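Local structure of acetaldehyde dehydrogenase (Acetylating) (5J78) at residues Val81-Phe86 against Ala169-Ala174; Leu94-Ala99 against Asn142-Val147; Leu280-Ile285 against Tyr371-Met376; Val244-His249 against Gly397-Asp402. The protein probably catalyses the reversible, NAD-dependent conversion of acetaldehyde and coenzyme A to acetyl-CoA, as an acetylating member of the aldehyde dehydrogenase family. One frame throughout, in Å; residues are numbered along the deposited sequence.

Interaction 1: Val81-Phe86 against Ala169-Ala174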
# COMPACT_ATOMS: atom_id res chain seq x y z
N VAL A 81 -34.06 5.32 15.32
CA VAL A 81 -33.87 6.05 16.58
C VAL A 81 -33.33 5.11 17.66
O VAL A 81 -32.39 5.48 18.38
CB VAL A 81 -35.17 6.73 17.09
CG1 VAL A 81 -34.90 7.41 18.45
CG2 VAL A 81 -35.68 7.76 16.12
N GLU A 82 -33.91 3.92 17.80
CA GLU A 82 -33.55 3.05 18.91
C GLU A 82 -32.15 2.49 18.71
O GLU A 82 -31.40 2.34 19.67
CB GLU A 82 -34.56 1.91 19.07
CG GLU A 82 -36.00 2.36 19.32
CD GLU A 82 -36.26 2.81 20.77
OE1 GLU A 82 -35.30 2.96 21.56
OE2 GLU A 82 -37.44 3.02 21.12
N GLU A 83 -31.79 2.19 17.47
CA GLU A 83 -30.53 1.51 17.25
C GLU A 83 -29.38 2.52 17.33
O GLU A 83 -28.34 2.23 17.93
CB GLU A 83 -30.53 0.77 15.90
CG GLU A 83 -29.21 0.07 15.58
CD GLU A 83 -29.21 -0.67 14.23
OE1 GLU A 83 -30.07 -0.37 13.36
OE2 GLU A 83 -28.36 -1.58 14.03
N THR A 84 -29.58 3.71 16.77
CA THR A 84 -28.50 4.70 16.71
C THR A 84 -28.48 5.67 17.89
O THR A 84 -27.43 6.24 18.19
CB THR A 84 -28.56 5.56 15.42
OG1 THR A 84 -29.71 6.40 15.46
CG2 THR A 84 -28.57 4.69 14.17
N GLY A 85 -29.62 5.88 18.53
CA GLY A 85 -29.72 6.88 19.58
C GLY A 85 -29.85 8.30 19.06
O GLY A 85 -29.95 9.25 19.85
N PHE A 86 -29.88 8.46 17.74
CA PHE A 86 -29.97 9.79 17.12
C PHE A 86 -31.40 10.18 16.81
O PHE A 86 -32.18 9.37 16.32
CB PHE A 86 -29.18 9.86 15.79
CG PHE A 86 -27.72 9.48 15.90
CD1 PHE A 86 -27.02 9.64 17.08
CD2 PHE A 86 -27.05 8.96 14.79
CE1 PHE A 86 -25.69 9.30 17.16
CE2 PHE A 86 -25.71 8.60 14.87
CZ PHE A 86 -25.04 8.76 16.05
N ALA A 169 -25.79 1.40 12.60
CA ALA A 169 -27.12 1.42 11.98
C ALA A 169 -27.37 0.20 11.08
O ALA A 169 -28.21 0.25 10.18
CB ALA A 169 -27.31 2.73 11.18
N ALA A 170 -26.67 -0.90 11.33
CA ALA A 170 -26.77 -2.07 10.45
C ALA A 170 -28.17 -2.68 10.33
O ALA A 170 -28.63 -3.01 9.23
CB ALA A 170 -25.80 -3.13 10.88
N LYS A 171 -28.88 -2.81 11.45
CA LYS A 171 -30.20 -3.45 11.42
C LYS A 171 -31.28 -2.61 10.74
O LYS A 171 -32.05 -3.12 9.93
CB LYS A 171 -30.64 -3.80 12.84
CG LYS A 171 -29.87 -4.96 13.45
CD LYS A 171 -30.16 -5.07 14.93
CE LYS A 171 -29.30 -6.13 15.58
NZ LYS A 171 -28.53 -5.57 16.73
N CYS A 172 -31.38 -1.32 11.05
CA CYS A 172 -32.42 -0.52 10.42
C CYS A 172 -32.12 -0.32 8.91
O CYS A 172 -33.04 -0.30 8.09
CB CYS A 172 -32.58 0.82 11.13
SG CYS A 172 -31.18 1.91 11.03
N THR A 173 -30.84 -0.21 8.55
CA THR A 173 -30.44 -0.08 7.14
C THR A 173 -30.82 -1.35 6.35
O THR A 173 -31.44 -1.28 5.29
CB THR A 173 -28.90 0.21 7.00
OG1 THR A 173 -28.56 1.37 7.76
CG2 THR A 173 -28.50 0.47 5.53
N ALA A 174 -30.45 -2.52 6.87
CA ALA A 174 -30.82 -3.77 6.23
C ALA A 174 -32.34 -3.96 6.16
O ALA A 174 -32.84 -4.49 5.17
CB ALA A 174 -30.17 -4.94 6.96
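Glu83 reaches across to the first turn of helix 170-186 and holds two consecutive backbone N-H groups with its two carboxylate oxygens. Cys172 N donates to Glu83 OE1 at 2.8 Å, and Lys171 N donates to Glu83 OE2 at 2.9 Å. The N-H...O angles are 159° and 163°, and each oxygen offers the lone pair on the side of its partner oxygen, so the carboxylate is gripped in bidentate fashion and its rotation about CG-CD is fixed. The reach comes from an extended chain: CG stands anti to the backbone N (chi1 178°) and the following torsion is also fully stretched, which carries the acid well beyond its own helix. A glutamate from the last turn of helix 55-84 thus binds the backbone N-H groups at the start of helix 170-186, where the N-cap residue Ala169 has no polar side chain; the helix start would probably favour the ionised carboxylate. The aliphatic root of Lys171 flanks the acid, with CB 3.4 Å from Glu83 OE2, while the chain beyond leads away and leaves the ammonium NZ 4.8 Å from Glu83 OE2, too far for a salt bridge. Cys172 CB comes 3.6 Å from Glu83 OE1, and its side chain touches Met79 and Ala80 of helix 55-84. The next residue, Thr84, divides its branches: CG2 packs on Ala169 CB at 3.8 Å, whereas OG1 bonds to Ala80 O and accepts Phe86 N at 3.1 Å, an ST turn at the end of helix 55-84.

Interaction 2: Leu94-Ala99 against Asn142-Val147. With ACT (acetate ion), chain I.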
# COMPACT_ATOMS: atom_id res chain seq x y z
N LEU A 94 -40.96 11.62 8.94
CA LEU A 94 -41.04 12.66 7.93
C LEU A 94 -39.89 12.55 6.92
O LEU A 94 -40.09 12.71 5.72
CB LEU A 94 -41.02 14.04 8.56
CG LEU A 94 -42.27 14.45 9.33
CD1 LEU A 94 -42.06 15.78 10.04
CD2 LEU A 94 -43.47 14.53 8.38
N LYS A 95 -38.70 12.29 7.44
CA LYS A 95 -37.53 12.08 6.60
C LYS A 95 -37.76 10.90 5.65
O LYS A 95 -37.47 11.01 4.46
CB LYS A 95 -36.29 11.85 7.48
CG LYS A 95 -34.97 12.11 6.76
CD LYS A 95 -33.75 11.67 7.56
CE LYS A 95 -33.63 12.38 8.92
NZ LYS A 95 -32.45 11.79 9.65
N ASN A 96 -38.32 9.79 6.14
CA ASN A 96 -38.59 8.64 5.27
C ASN A 96 -39.65 8.97 4.22
O ASN A 96 -39.59 8.49 3.09
CB ASN A 96 -39.04 7.41 6.07
CG ASN A 96 -37.89 6.77 6.85
OD1 ASN A 96 -36.74 6.86 6.45
ND2 ASN A 96 -38.22 6.12 7.95
N LEU A 97 -40.63 9.80 4.62
CA LEU A 97 -41.72 10.18 3.74
C LEU A 97 -41.21 11.15 2.67
O LEU A 97 -41.74 11.19 1.56
CB LEU A 97 -42.86 10.81 4.54
CG LEU A 97 -43.71 9.86 5.40
CD1 LEU A 97 -44.68 10.66 6.21
CD2 LEU A 97 -44.45 8.85 4.50
N PHE A 98 -40.17 11.92 3.00
CA PHE A 98 -39.53 12.78 2.02
C PHE A 98 -38.94 11.90 0.92
O PHE A 98 -39.09 12.19 -0.26
CB PHE A 98 -38.44 13.67 2.68
CG PHE A 98 -37.56 14.37 1.68
CD1 PHE A 98 -37.99 15.52 1.04
CD2 PHE A 98 -36.31 13.86 1.37
CE1 PHE A 98 -37.16 16.16 0.09
CE2 PHE A 98 -35.49 14.49 0.42
CZ PHE A 98 -35.93 15.64 -0.22
N ALA A 99 -38.31 10.79 1.31
CA ALA A 99 -37.73 9.91 0.31
C ALA A 99 -38.82 9.18 -0.45
O ALA A 99 -38.73 8.99 -1.66
CB ALA A 99 -36.79 8.92 0.95
N ASN A 142 -28.85 9.30 8.67
CA ASN A 142 -30.02 9.19 7.80
C ASN A 142 -30.11 7.79 7.22
O ASN A 142 -30.19 7.62 5.99
CB ASN A 142 -29.97 10.22 6.64
CG ASN A 142 -29.62 11.61 7.11
OD1 ASN A 142 -30.12 12.10 8.12
ND2 ASN A 142 -28.76 12.28 6.33
N PRO A 143 -30.07 6.78 8.09
CA PRO A 143 -29.90 5.41 7.59
C PRO A 143 -31.03 4.94 6.67
O PRO A 143 -30.76 4.52 5.55
CB PRO A 143 -29.87 4.57 8.87
CG PRO A 143 -30.43 5.47 9.95
CD PRO A 143 -30.17 6.85 9.55
N THR A 144 -32.28 5.03 7.10
CA THR A 144 -33.36 4.38 6.36
C THR A 144 -33.85 5.25 5.20
O THR A 144 -34.15 4.74 4.13
CB THR A 144 -34.51 4.02 7.31
OG1 THR A 144 -35.05 5.22 7.88
CG2 THR A 144 -34.00 3.12 8.44
N SER A 145 -33.86 6.56 5.39
CA SER A 145 -34.30 7.47 4.34
C SER A 145 -33.35 7.46 3.14
O SER A 145 -33.81 7.60 1.99
CB SER A 145 -34.44 8.90 4.84
OG SER A 145 -33.27 9.37 5.47
N THR A 146 -32.05 7.29 3.40
CA THR A 146 -31.04 7.28 2.33
C THR A 146 -31.15 5.99 1.50
O THR A 146 -30.91 5.97 0.28
CB THR A 146 -29.60 7.42 2.89
OG1 THR A 146 -29.49 8.63 3.66
CG2 THR A 146 -28.56 7.50 1.75
N VAL A 147 -31.50 4.90 2.18
CA VAL A 147 -31.73 3.63 1.52
C VAL A 147 -32.91 3.75 0.58
O VAL A 147 -32.86 3.28 -0.57
CB VAL A 147 -31.99 2.49 2.52
CG1 VAL A 147 -32.61 1.29 1.83
CG2 VAL A 147 -30.71 2.11 3.22
C ACT I . -33.63 8.39 8.92
O ACT I . -32.95 9.08 9.70
OXT ACT I . -33.16 8.15 7.81
CH3 ACT I . -34.99 7.89 9.27
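Lys95 and Asn96 on helix 89-107 face the N-terminal turn of helix 143-156, and the two short helical segments run almost parallel, 6° apart, with axes 8.3 Å from each other at closest. An acetate, probably from the crystallisation liquor, sits between the two helices at that start. Charged interactions centre on Lys95: its NZ donates to acetate O at 2.8 Å and forms a salt bridge with Asp268, while Lys92 NZ also bonds the acetate. The lysine gets there because its chain, otherwise extended, bends at chi3 (-60°). Among neutral hydrogen bonds, the same NZ donates to Asn142 OD1 at 2.8 Å, the two side chains crossing at about a right angle. Asn96 ND2 is held by Ala73 O of helix 55-84, which fixes the amide so that OD1 receives Thr144 OG1 at 2.8 Å, the donor in the carbonyl plane on a lone pair. A methionine in place of Lys95 would probably leave Asp268 without this salt bridge, the acetate with one positive partner fewer and Asn142 OD1 without this donor. Packing runs along the lysine chain: Lys95 CD comes 3.1 Å from Ser145 OG, and Ala99 CB meets Ser145 O at 3.4 Å. On the acetate's other oxygen, OXT, the bonds from the helix start converge, with Ser145 N donating at 3.0 Å and Ser145 OG at 2.6 Å.

Interaction 3: Leu280-Ile285 against Tyr371-Met376. Unlike the reference sequence in segment 371-376: Ile372 (reference Thr).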
# COMPACT_ATOMS: atom_id res chain seq x y z
N LEU A 280 -25.50 34.47 11.49
CA LEU A 280 -24.78 35.74 11.37
C LEU A 280 -25.86 36.82 11.34
O LEU A 280 -26.72 36.80 10.45
CB LEU A 280 -23.92 35.77 10.10
CG LEU A 280 -23.27 34.45 9.70
CD1 LEU A 280 -22.58 34.63 8.37
CD2 LEU A 280 -22.28 33.95 10.75
N VAL A 281 -25.85 37.73 12.31
CA VAL A 281 -26.98 38.65 12.49
C VAL A 281 -26.57 40.12 12.49
O VAL A 281 -25.61 40.51 13.17
CB VAL A 281 -27.75 38.31 13.79
CG1 VAL A 281 -28.97 39.20 13.96
CG2 VAL A 281 -28.17 36.85 13.77
N ASP A 282 -27.29 40.91 11.70
CA ASP A 282 -27.04 42.34 11.61
C ASP A 282 -27.25 42.93 13.01
O ASP A 282 -28.23 42.63 13.67
CB ASP A 282 -27.97 43.02 10.59
CG ASP A 282 -27.38 43.08 9.18
OD1 ASP A 282 -26.17 42.81 9.00
OD2 ASP A 282 -28.15 43.41 8.26
N GLU A 283 -26.30 43.74 13.45
CA GLU A 283 -26.34 44.31 14.78
C GLU A 283 -27.64 45.06 14.98
O GLU A 283 -28.27 44.96 16.02
CB GLU A 283 -25.15 45.23 15.01
CG GLU A 283 -24.82 45.43 16.47
CD GLU A 283 -23.67 46.39 16.69
OE1 GLU A 283 -23.45 47.26 15.81
OE2 GLU A 283 -22.99 46.29 17.73
N SER A 284 -28.07 45.76 13.94
CA SER A 284 -29.25 46.59 14.01
C SER A 284 -30.53 45.84 14.41
O SER A 284 -31.49 46.47 14.83
CB SER A 284 -29.48 47.28 12.67
OG SER A 284 -29.60 46.34 11.63
N ILE A 285 -30.55 44.51 14.27
CA ILE A 285 -31.74 43.72 14.62
C ILE A 285 -31.39 42.59 15.60
O ILE A 285 -32.20 41.71 15.85
CB ILE A 285 -32.42 43.11 13.38
CG1 ILE A 285 -31.44 42.21 12.60
CG2 ILE A 285 -32.99 44.21 12.50
CD1 ILE A 285 -32.11 41.13 11.76
N TYR A 371 -23.47 34.85 15.77
CA TYR A 371 -22.47 35.88 15.47
C TYR A 371 -23.16 37.17 15.12
O TYR A 371 -24.11 37.20 14.32
CB TYR A 371 -21.56 35.48 14.31
CG TYR A 371 -20.64 34.30 14.56
CD1 TYR A 371 -21.08 33.00 14.37
CD2 TYR A 371 -19.32 34.50 14.94
CE1 TYR A 371 -20.23 31.91 14.58
CE2 TYR A 371 -18.47 33.43 15.16
CZ TYR A 371 -18.93 32.14 14.98
OH TYR A 371 -18.09 31.06 15.20
N ILE A 372 -22.65 38.25 15.71
CA ILE A 372 -23.09 39.61 15.41
C ILE A 372 -22.23 40.21 14.31
O ILE A 372 -21.00 40.13 14.38
CB ILE A 372 -22.98 40.56 16.64
CG1 ILE A 372 -23.19 39.81 17.97
CG2 ILE A 372 -23.96 41.73 16.51
CD1 ILE A 372 -24.55 39.34 18.17
N VAL A 373 -22.85 40.83 13.32
CA VAL A 373 -22.09 41.43 12.23
C VAL A 373 -22.65 42.80 11.95
O VAL A 373 -23.81 43.07 12.26
CB VAL A 373 -22.12 40.58 10.95
CG1 VAL A 373 -21.66 39.16 11.25
CG2 VAL A 373 -23.51 40.58 10.31
N LYS A 374 -21.83 43.68 11.37
CA LYS A 374 -22.24 45.06 11.12
C LYS A 374 -23.08 45.14 9.84
O LYS A 374 -24.08 45.87 9.79
CB LYS A 374 -21.03 45.97 11.03
CG LYS A 374 -20.54 46.53 12.37
CD LYS A 374 -19.30 45.80 12.89
CE LYS A 374 -18.10 45.97 11.96
NZ LYS A 374 -16.79 45.79 12.66
N GLY A 375 -22.67 44.39 8.82
CA GLY A 375 -23.43 44.31 7.59
C GLY A 375 -23.11 43.08 6.76
O GLY A 375 -22.46 42.14 7.23
N MET A 376 -23.59 43.11 5.52
CA MET A 376 -23.40 42.04 4.54
C MET A 376 -21.95 41.68 4.27
O MET A 376 -21.62 40.50 4.12
CB MET A 376 -24.05 42.46 3.23
CG MET A 376 -23.47 41.82 1.99
SD MET A 376 -24.52 42.16 0.56
CE MET A 376 -24.47 43.96 0.43
O HOH W 1 -25.96 46.37 11.96
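The ring of Tyr371 meets Leu280 through one methyl, CD2, which touches both Tyr371 CD1 and Tyr371 CB at 3.9 Å; the two side chains lie side by side and point the same way. The hydroxyl is bonded to Glu352 O. The other flat group, the carboxylate of Asp282, brings OD1 to within 3.4 Å of Gly375 CA and beside Val373 CG2, while Tyr247 OH bonds to OD1 and Glu250 N to OD2. These groups border two neighbouring parallel strands, 276-282 and 367-373, in the seven-stranded sheet of what is, as in related aldehyde dehydrogenases, probably the catalytic domain. Along the backbones, Val281 N donates to Tyr371 O at 2.7 Å, Val373 N to Val281 O at 2.8 Å, and Glu283 N to Val373 O at 2.8 Å. The strand segments splay by 39°, with a CA-H...O contact from Asp282 CA to Val373 O. Helix 376-388 covers the face bearing Leu280, Tyr371 and Val373, Leu386 touching Leu280 and Leu382 touching Tyr371. On the other face, Ile372 (threonine in the reference sequence), with chi1 at -31°, holds CG2 roughly anti to its backbone N and against Glu283 CG at 3.8 Å. Adhesion between the strands thus rests on backbone hydrogen bonds, whereas Asp282, its two oxygens each given a donor, ties the end of strand 276-282 to strand 244-248 and the turn after it.

Interaction 4: Val244-His249 against Gly397-Asp402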
# COMPACT_ATOMS: atom_id res chain seq x y z
N VAL A 244 -23.11 24.87 7.91
CA VAL A 244 -23.90 25.88 7.21
C VAL A 244 -24.07 27.19 7.98
O VAL A 244 -24.67 27.20 9.05
CB VAL A 244 -25.28 25.35 6.88
CG1 VAL A 244 -26.13 26.42 6.19
CG2 VAL A 244 -25.16 24.09 6.02
N PRO A 245 -23.54 28.29 7.42
CA PRO A 245 -23.77 29.61 8.00
C PRO A 245 -25.01 30.25 7.42
O PRO A 245 -25.24 30.10 6.21
CB PRO A 245 -22.51 30.38 7.62
CG PRO A 245 -22.16 29.81 6.26
CD PRO A 245 -22.54 28.34 6.33
N VAL A 246 -25.80 30.93 8.24
CA VAL A 246 -27.01 31.59 7.77
C VAL A 246 -27.01 33.05 8.20
O VAL A 246 -26.84 33.37 9.39
CB VAL A 246 -28.29 30.88 8.27
CG1 VAL A 246 -29.55 31.58 7.77
CG2 VAL A 246 -28.29 29.46 7.81
N TYR A 247 -27.19 33.93 7.22
CA TYR A 247 -27.18 35.39 7.42
C TYR A 247 -28.60 35.90 7.58
O TYR A 247 -29.44 35.67 6.71
CB TYR A 247 -26.50 36.07 6.22
CG TYR A 247 -26.44 37.58 6.23
CD1 TYR A 247 -26.20 38.30 7.41
CD2 TYR A 247 -26.58 38.31 5.04
CE1 TYR A 247 -26.14 39.69 7.40
CE2 TYR A 247 -26.51 39.70 5.03
CZ TYR A 247 -26.29 40.38 6.21
OH TYR A 247 -26.22 41.76 6.20
N ILE A 248 -28.89 36.57 8.70
CA ILE A 248 -30.16 37.28 8.85
C ILE A 248 -29.86 38.76 8.66
O ILE A 248 -29.25 39.41 9.52
CB ILE A 248 -30.86 37.04 10.21
CG1 ILE A 248 -30.98 35.54 10.50
CG2 ILE A 248 -32.27 37.68 10.20
CD1 ILE A 248 -31.54 35.19 11.89
N HIS A 249 -30.28 39.28 7.52
CA HIS A 249 -30.08 40.68 7.16
C HIS A 249 -31.18 41.54 7.80
O HIS A 249 -32.29 41.05 8.04
CB HIS A 249 -30.10 40.81 5.64
CG HIS A 249 -30.05 42.21 5.13
ND1 HIS A 249 -31.14 42.81 4.52
CD2 HIS A 249 -29.05 43.12 5.11
CE1 HIS A 249 -30.81 44.04 4.16
NE2 HIS A 249 -29.55 44.25 4.50
N GLY A 397 -27.19 29.74 3.79
CA GLY A 397 -28.49 30.37 3.84
C GLY A 397 -28.44 31.88 4.05
O GLY A 397 -27.46 32.42 4.58
N ILE A 398 -29.50 32.55 3.62
CA ILE A 398 -29.70 33.96 3.93
C ILE A 398 -31.19 34.25 4.08
O ILE A 398 -32.00 33.74 3.30
CB ILE A 398 -29.08 34.89 2.85
CG1 ILE A 398 -29.48 36.35 3.10
CG2 ILE A 398 -29.52 34.46 1.44
CD1 ILE A 398 -28.73 37.36 2.23
N HIS A 399 -31.54 35.08 5.07
CA HIS A 399 -32.90 35.59 5.23
C HIS A 399 -32.93 37.09 5.00
O HIS A 399 -32.25 37.85 5.69
CB HIS A 399 -33.44 35.26 6.62
CG HIS A 399 -33.65 33.80 6.83
ND1 HIS A 399 -34.82 33.16 6.48
CD2 HIS A 399 -32.82 32.84 7.30
CE1 HIS A 399 -34.72 31.87 6.76
NE2 HIS A 399 -33.51 31.65 7.25
N ALA A 400 -33.76 37.52 4.05
CA ALA A 400 -33.72 38.91 3.61
C ALA A 400 -34.87 39.22 2.67
O ALA A 400 -35.37 38.34 2.00
CB ALA A 400 -32.38 39.20 2.93
N GLU A 401 -35.32 40.48 2.65
CA GLU A 401 -36.33 40.91 1.68
C GLU A 401 -35.75 41.90 0.67
O GLU A 401 -36.40 42.25 -0.32
CB GLU A 401 -37.53 41.51 2.41
CG GLU A 401 -38.25 40.52 3.33
CD GLU A 401 -38.78 39.30 2.59
OE1 GLU A 401 -39.04 39.40 1.37
OE2 GLU A 401 -38.94 38.23 3.23
N ASP A 402 -34.52 42.32 0.91
CA ASP A 402 -33.81 43.22 0.02
C ASP A 402 -33.16 42.40 -1.10
O ASP A 402 -32.13 41.77 -0.88
CB ASP A 402 -32.77 44.03 0.81
CG ASP A 402 -32.13 45.14 -0.00
OD1 ASP A 402 -32.02 45.01 -1.24
OD2 ASP A 402 -31.73 46.15 0.60
O HOH W 2 -24.78 32.41 4.58
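Gly397 O takes two donors, Tyr247 N at 3.1 Å across the strands and a water at 2.7 Å. The same water donates to Pro245 O, which also accepts Gly397 N, so water and backbone together clamp the start of the pairing. Further along, His399 N donates to Tyr247 O at 2.7 Å, nearly straight at 170°, and His249 N to His399 O. Strands 244-248 and 395-399 thus run parallel, only 15° apart, as neighbours within the seven-stranded parallel sheet. Val246, with CG1 anti to its backbone N (chi1 180°), lays that methyl at the edge of the His399 ring, 3.5 Å from His399 CD2, while CG2 leans over Gly397, where a side chain of any kind would be crowded against it. An alanine replacing Val246 would probably open a gap beside the His399 ring edge and leave that ring freer to turn. On the opposite face, Tyr247 CD2 and Ile398 CD1 lie 3.7 Å apart, and both side chains touch Tyr409 of helix 403-410. His249 N stands 4.1 Å above the Tyr247 ring plane, over its centre, and the hydroxyl of Tyr247 lies in plane at the edge of the His249 ring. Helix 254-265 touches His399. The chemistry implies that backbone bonds hold the strands together, while Tyr247 OH and His249 ND1 each have a partner, Asp282 and Ser251.

Interactions 1 and 2 touch, both gathering round helix starts: Cys172 and Thr173 pack on Pro143 and Thr144, so helices 143-156 and 170-186 pack against one another. Interaction 1 is partly buried, its carboxylate meeting backbone N-H groups; interaction 2 is fully buried and built on a lysine, amides, hydroxyls and an acetate. Interactions 3 and 4 lie within one parallel sheet, where Leu280 probably hydrogen-bonds Val246 and Ile248; backbone hydrogen bonds dominate both, but 244-249 against 397-402 is the more deeply enclosed, while in interaction 3 Glu283, Ser284 and Lys374 are exposed. The two pairs stand well apart, with interactions 2 and 4 about 27 Å between centres.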